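Long-range contacts in neural cell adhesion molecule 1 (Homo sapiens, PDB 2HAZ), which probably mediates adhesion between neural cells, and carries in this first fibronectin type III repeat a helix critical for polysialylation of its N-glycans: residues A[40-45]-A[68-73]; A[79-84]-A[98-103]. One frame throughout, in Å; residues are numbered along the deposited sequence.

Interaction 1 (A[40-45]-A[68-73]); sequences YKAEWR and VTIVGL
Trp44 and Ile70 meet through matching first torsions: each sets its CG or CG1 between its own backbone N and carbonyl carbon (chi1 62° and 60°), which lays the indole across the core and leaves the CG2 branch of Ile70 directed at it. Ile70 CB sits over one face of the six-membered ring, 4.1 Å from its centroid, a CH-pi contact; Ile70 CG2 closes to 3.6 Å from Trp44 CE3. At the pyrrole end, Leu73 CD2 approaches obliquely, 3.6 Å from Trp44 CD1. The indole N-H is used in the ring plane: Trp44 NE1 donates to a water at 2.9 Å, and that water donates to Gly72 O at 3.0 Å, tying the indole to the turn after the strand. Further along, Ala42 CB touches Ile70 CG2 at 4.1 Å. With an alanine at Trp44, Ile70 would probably lose the face it packs on, a gap would open beside Leu73, and the water would be left without its indole donor. Strands 39-46 and 67-70 belong to the two facing sheets of the fibronectin type III sandwich; His53 of strand 53-58 also meets the indole, while Val24 of strand 22-27 packs on Val68 and Ile70.

Interaction 2 (A[79-84]-A[98-103]); sequences YAVRLA and SEFKTQ
Four backbone hydrogen bonds join Tyr79 with Phe100 and Val81 with Ser98, both antiparallel hydrogen-bonded pairs, and between them Ala80 and Glu99 make the non-hydrogen-bonded pair. The shortest of the four is Tyr79 N to Phe100 O, 2.7 Å. A CA-H...O contact adds to them, with Glu99 CA 3.2 Å from Tyr79 O. In the aromatic contact, Phe100, with its CG between backbone N and carbonyl carbon (chi1 64°), brings its ring to Tyr79, whose CB lies over one face, 4.0 Å from the ring centroid. The two rings are tilted by just 18° but slid apart, centroids 5.8 Å from each other, so they barely overlap. Among apolar contacts, Val81 CG1 comes in at the edge of the Phe100 ring, 3.8 Å from CE2, and Thr102 CG2 approaches Tyr79 CE2 obliquely at 4.2 Å. The hydroxyls bond to the loop ahead of strand 78-87: Tyr79 OH to Lys74 N, Thr102 OG1 to Lys74 O. The chemistry is thus divided: backbone polar groups fix the pairing of this hairpin, CH-pi and apolar contacts pack Phe100 against Tyr79 and Val81, with Val15 and Ala22 of the other sheet also touching it, and the hydroxyls tie Tyr79 and Thr102 to the backbone of Lys74.

From the N terminus, strands 11-17 and 22-27 come first, and the chain then enters strand 39-46. Interaction 1 closes the excursion through strand 53-58 and helix 59-65, bringing 68-73 back across the sandwich onto 40-45. Only after it is complete does interaction 2 open, pairing 79-84 with 98-103 across the hairpin of strands 78-87 and 90-101. The two therefore stand in series, neither nested nor crossed. They meet where strands 39-46 and 78-87 run side by side: Lys41 N to Ala84 O and Arg45 O to Ala80 N, each 2.8 Å, are probable hydrogen bonds. Interaction 1 joins the two sheets; interaction 2 completes the edge of one.

Interaction 1 (A[40-45]-A[68-73])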
# COMPACT_ATOMS: atom_id res chain seq x y z
N TYR A 40 -0.84 -5.02 6.22
CA TYR A 40 -0.56 -4.54 4.87
C TYR A 40 0.87 -4.05 4.74
O TYR A 40 1.46 -3.53 5.69
CB TYR A 40 -1.54 -3.44 4.44
CG TYR A 40 -2.94 -3.97 4.20
CD1 TYR A 40 -3.32 -4.44 2.95
CD2 TYR A 40 -3.87 -3.99 5.23
CE1 TYR A 40 -4.62 -4.94 2.73
CE2 TYR A 40 -5.17 -4.48 5.02
CZ TYR A 40 -5.53 -4.94 3.78
OH TYR A 40 -6.80 -5.42 3.59
N LYS A 41 1.43 -4.21 3.55
CA LYS A 41 2.73 -3.63 3.25
C LYS A 41 2.55 -2.60 2.14
O LYS A 41 2.04 -2.91 1.07
CB LYS A 41 3.72 -4.72 2.84
CG LYS A 41 5.16 -4.24 2.68
CD LYS A 41 5.99 -5.37 2.10
CE LYS A 41 7.46 -5.10 2.13
NZ LYS A 41 8.16 -6.27 1.48
N ALA A 42 2.96 -1.37 2.42
CA ALA A 42 3.10 -0.36 1.37
C ALA A 42 4.55 -0.27 0.94
O ALA A 42 5.44 -0.20 1.78
CB ALA A 42 2.63 1.00 1.86
N GLU A 43 4.76 -0.27 -0.37
CA GLU A 43 6.05 0.01 -0.99
C GLU A 43 5.93 1.24 -1.88
O GLU A 43 4.97 1.34 -2.68
CB GLU A 43 6.51 -1.19 -1.81
CG GLU A 43 6.55 -2.50 -1.03
CD GLU A 43 6.99 -3.67 -1.88
OE1 GLU A 43 6.12 -4.31 -2.52
OE2 GLU A 43 8.22 -3.93 -1.92
N TRP A 44 6.88 2.17 -1.78
CA TRP A 44 6.85 3.37 -2.64
C TRP A 44 8.24 3.70 -3.14
O TRP A 44 9.24 3.35 -2.50
CB TRP A 44 6.21 4.58 -1.94
CG TRP A 44 6.93 5.05 -0.69
CD1 TRP A 44 7.89 6.02 -0.61
CD2 TRP A 44 6.76 4.54 0.63
NE1 TRP A 44 8.29 6.17 0.70
CE2 TRP A 44 7.61 5.28 1.48
CE3 TRP A 44 5.93 3.56 1.20
CZ2 TRP A 44 7.70 5.03 2.86
CZ3 TRP A 44 6.01 3.32 2.58
CH2 TRP A 44 6.88 4.06 3.39
N ARG A 45 8.30 4.37 -4.28
CA ARG A 45 9.58 4.89 -4.78
C ARG A 45 9.37 6.10 -5.67
O ARG A 45 8.36 6.19 -6.40
CB ARG A 45 10.35 3.80 -5.52
CG ARG A 45 9.64 3.20 -6.68
CD ARG A 45 10.57 2.58 -7.73
NE ARG A 45 9.75 2.29 -8.91
CZ ARG A 45 9.76 2.98 -10.04
NH1 ARG A 45 10.61 4.00 -10.22
NH2 ARG A 45 8.93 2.64 -11.03
N VAL A 68 -3.83 3.85 4.33
CA VAL A 68 -2.54 3.82 5.00
C VAL A 68 -1.80 5.13 4.66
O VAL A 68 -1.94 5.68 3.55
CB VAL A 68 -1.70 2.56 4.65
CG1 VAL A 68 -2.41 1.30 5.14
CG2 VAL A 68 -1.39 2.47 3.15
N THR A 69 -1.02 5.61 5.62
CA THR A 69 -0.29 6.86 5.48
C THR A 69 1.18 6.59 5.27
O THR A 69 1.85 6.03 6.13
CB THR A 69 -0.40 7.78 6.71
OG1 THR A 69 -1.77 8.00 7.04
CG2 THR A 69 0.27 9.13 6.43
N ILE A 70 1.68 7.04 4.13
CA ILE A 70 3.09 6.94 3.86
C ILE A 70 3.77 8.25 4.26
O ILE A 70 3.17 9.35 4.18
CB ILE A 70 3.39 6.49 2.39
CG1 ILE A 70 2.82 7.47 1.37
CG2 ILE A 70 2.83 5.06 2.13
CD1 ILE A 70 2.92 7.00 -0.09
N VAL A 71 5.01 8.11 4.71
CA VAL A 71 5.76 9.21 5.34
C VAL A 71 7.15 9.37 4.74
O VAL A 71 7.58 8.59 3.89
CB VAL A 71 5.94 8.96 6.88
CG1 VAL A 71 4.60 8.97 7.61
CG2 VAL A 71 6.69 7.66 7.13
N GLY A 72 7.85 10.40 5.19
CA GLY A 72 9.24 10.63 4.81
C GLY A 72 9.46 10.91 3.34
O GLY A 72 10.55 10.61 2.81
N LEU A 73 8.45 11.50 2.71
CA LEU A 73 8.51 11.84 1.30
C LEU A 73 9.15 13.22 1.14
O LEU A 73 9.19 14.02 2.08
CB LEU A 73 7.12 11.83 0.67
CG LEU A 73 6.25 10.58 0.85
CD1 LEU A 73 4.85 10.85 0.36
CD2 LEU A 73 6.88 9.38 0.12
O HOH W 1 10.41 8.05 1.29

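Interaction 2 (A[79-84]-A[98-103])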
# COMPACT_ATOMS: atom_id res chain seq x y z
N TYR A 79 5.90 9.98 -7.13
CA TYR A 79 6.15 8.62 -6.58
C TYR A 79 5.22 7.58 -7.20
O TYR A 79 4.11 7.91 -7.63
CB TYR A 79 5.95 8.57 -5.05
CG TYR A 79 6.98 9.32 -4.24
CD1 TYR A 79 8.07 8.65 -3.67
CD2 TYR A 79 6.88 10.71 -4.06
CE1 TYR A 79 9.03 9.34 -2.95
CE2 TYR A 79 7.83 11.40 -3.33
CZ TYR A 79 8.90 10.71 -2.79
OH TYR A 79 9.84 11.38 -2.06
N ALA A 80 5.67 6.33 -7.22
CA ALA A 80 4.80 5.14 -7.42
C ALA A 80 4.62 4.47 -6.08
O ALA A 80 5.59 4.35 -5.33
CB ALA A 80 5.45 4.15 -8.41
N VAL A 81 3.38 4.05 -5.79
CA VAL A 81 3.06 3.26 -4.60
C VAL A 81 2.23 2.02 -4.98
O VAL A 81 1.46 2.03 -5.94
CB VAL A 81 2.35 4.11 -3.51
CG1 VAL A 81 1.00 4.62 -3.95
CG2 VAL A 81 2.23 3.35 -2.18
N ARG A 82 2.48 0.94 -4.25
CA ARG A 82 1.71 -0.30 -4.37
C ARG A 82 1.52 -0.90 -2.97
O ARG A 82 2.26 -0.55 -2.03
CB ARG A 82 2.43 -1.26 -5.32
CG ARG A 82 3.80 -1.72 -4.84
CD ARG A 82 4.68 -2.19 -6.00
NE ARG A 82 5.70 -3.10 -5.49
CZ ARG A 82 6.58 -3.78 -6.23
NH1 ARG A 82 6.59 -3.69 -7.55
NH2 ARG A 82 7.46 -4.56 -5.62
N LEU A 83 0.52 -1.77 -2.84
CA LEU A 83 0.12 -2.40 -1.59
C LEU A 83 -0.01 -3.89 -1.77
O LEU A 83 -0.50 -4.36 -2.80
CB LEU A 83 -1.26 -1.92 -1.17
CG LEU A 83 -1.50 -0.56 -0.51
CD1 LEU A 83 -2.96 -0.54 -0.14
CD2 LEU A 83 -0.64 -0.38 0.74
N ALA A 84 0.36 -4.62 -0.72
CA ALA A 84 0.15 -6.06 -0.61
C ALA A 84 -0.39 -6.38 0.77
O ALA A 84 -0.06 -5.70 1.75
CB ALA A 84 1.45 -6.80 -0.85
N SER A 98 0.16 2.90 -8.27
CA SER A 98 -0.52 4.18 -8.46
C SER A 98 0.49 5.29 -8.32
O SER A 98 1.30 5.30 -7.40
CB SER A 98 -1.61 4.37 -7.40
OG SER A 98 -2.28 5.62 -7.58
N GLU A 99 0.45 6.25 -9.25
CA GLU A 99 1.45 7.30 -9.26
C GLU A 99 0.82 8.59 -8.72
O GLU A 99 -0.32 8.92 -9.06
CB GLU A 99 2.01 7.48 -10.68
CG GLU A 99 3.04 6.41 -11.14
CD GLU A 99 2.44 5.09 -11.72
OE1 GLU A 99 1.79 5.12 -12.80
OE2 GLU A 99 2.66 4.01 -11.12
N PHE A 100 1.54 9.29 -7.84
CA PHE A 100 1.10 10.59 -7.33
C PHE A 100 2.29 11.55 -7.23
O PHE A 100 3.45 11.14 -7.39
CB PHE A 100 0.42 10.44 -5.97
CG PHE A 100 1.35 9.94 -4.89
CD1 PHE A 100 2.04 10.83 -4.06
CD2 PHE A 100 1.55 8.57 -4.70
CE1 PHE A 100 2.92 10.35 -3.07
CE2 PHE A 100 2.41 8.09 -3.73
CZ PHE A 100 3.10 8.98 -2.92
N LYS A 101 2.00 12.82 -6.93
CA LYS A 101 3.05 13.84 -6.74
C LYS A 101 2.82 14.61 -5.43
O LYS A 101 1.71 15.08 -5.15
CB LYS A 101 3.09 14.82 -7.93
CG LYS A 101 4.39 15.62 -8.02
CD LYS A 101 4.39 16.53 -9.26
CE LYS A 101 5.79 17.05 -9.52
NZ LYS A 101 5.82 18.22 -10.44
N THR A 102 3.88 14.73 -4.63
CA THR A 102 3.79 15.50 -3.40
C THR A 102 3.70 16.97 -3.77
O THR A 102 4.31 17.41 -4.75
CB THR A 102 4.99 15.23 -2.44
OG1 THR A 102 6.22 15.26 -3.17
CG2 THR A 102 4.86 13.86 -1.76
N GLN A 103 2.91 17.72 -3.00
CA GLN A 103 2.77 19.16 -3.17
C GLN A 103 4.05 19.92 -2.85
O GLN A 103 4.89 19.44 -2.09
CB GLN A 103 1.63 19.67 -2.29
CG GLN A 103 0.30 19.02 -2.60
CD GLN A 103 -0.84 19.73 -1.89
OE1 GLN A 103 -1.03 20.94 -2.05
NE2 GLN A 103 -1.61 18.98 -1.10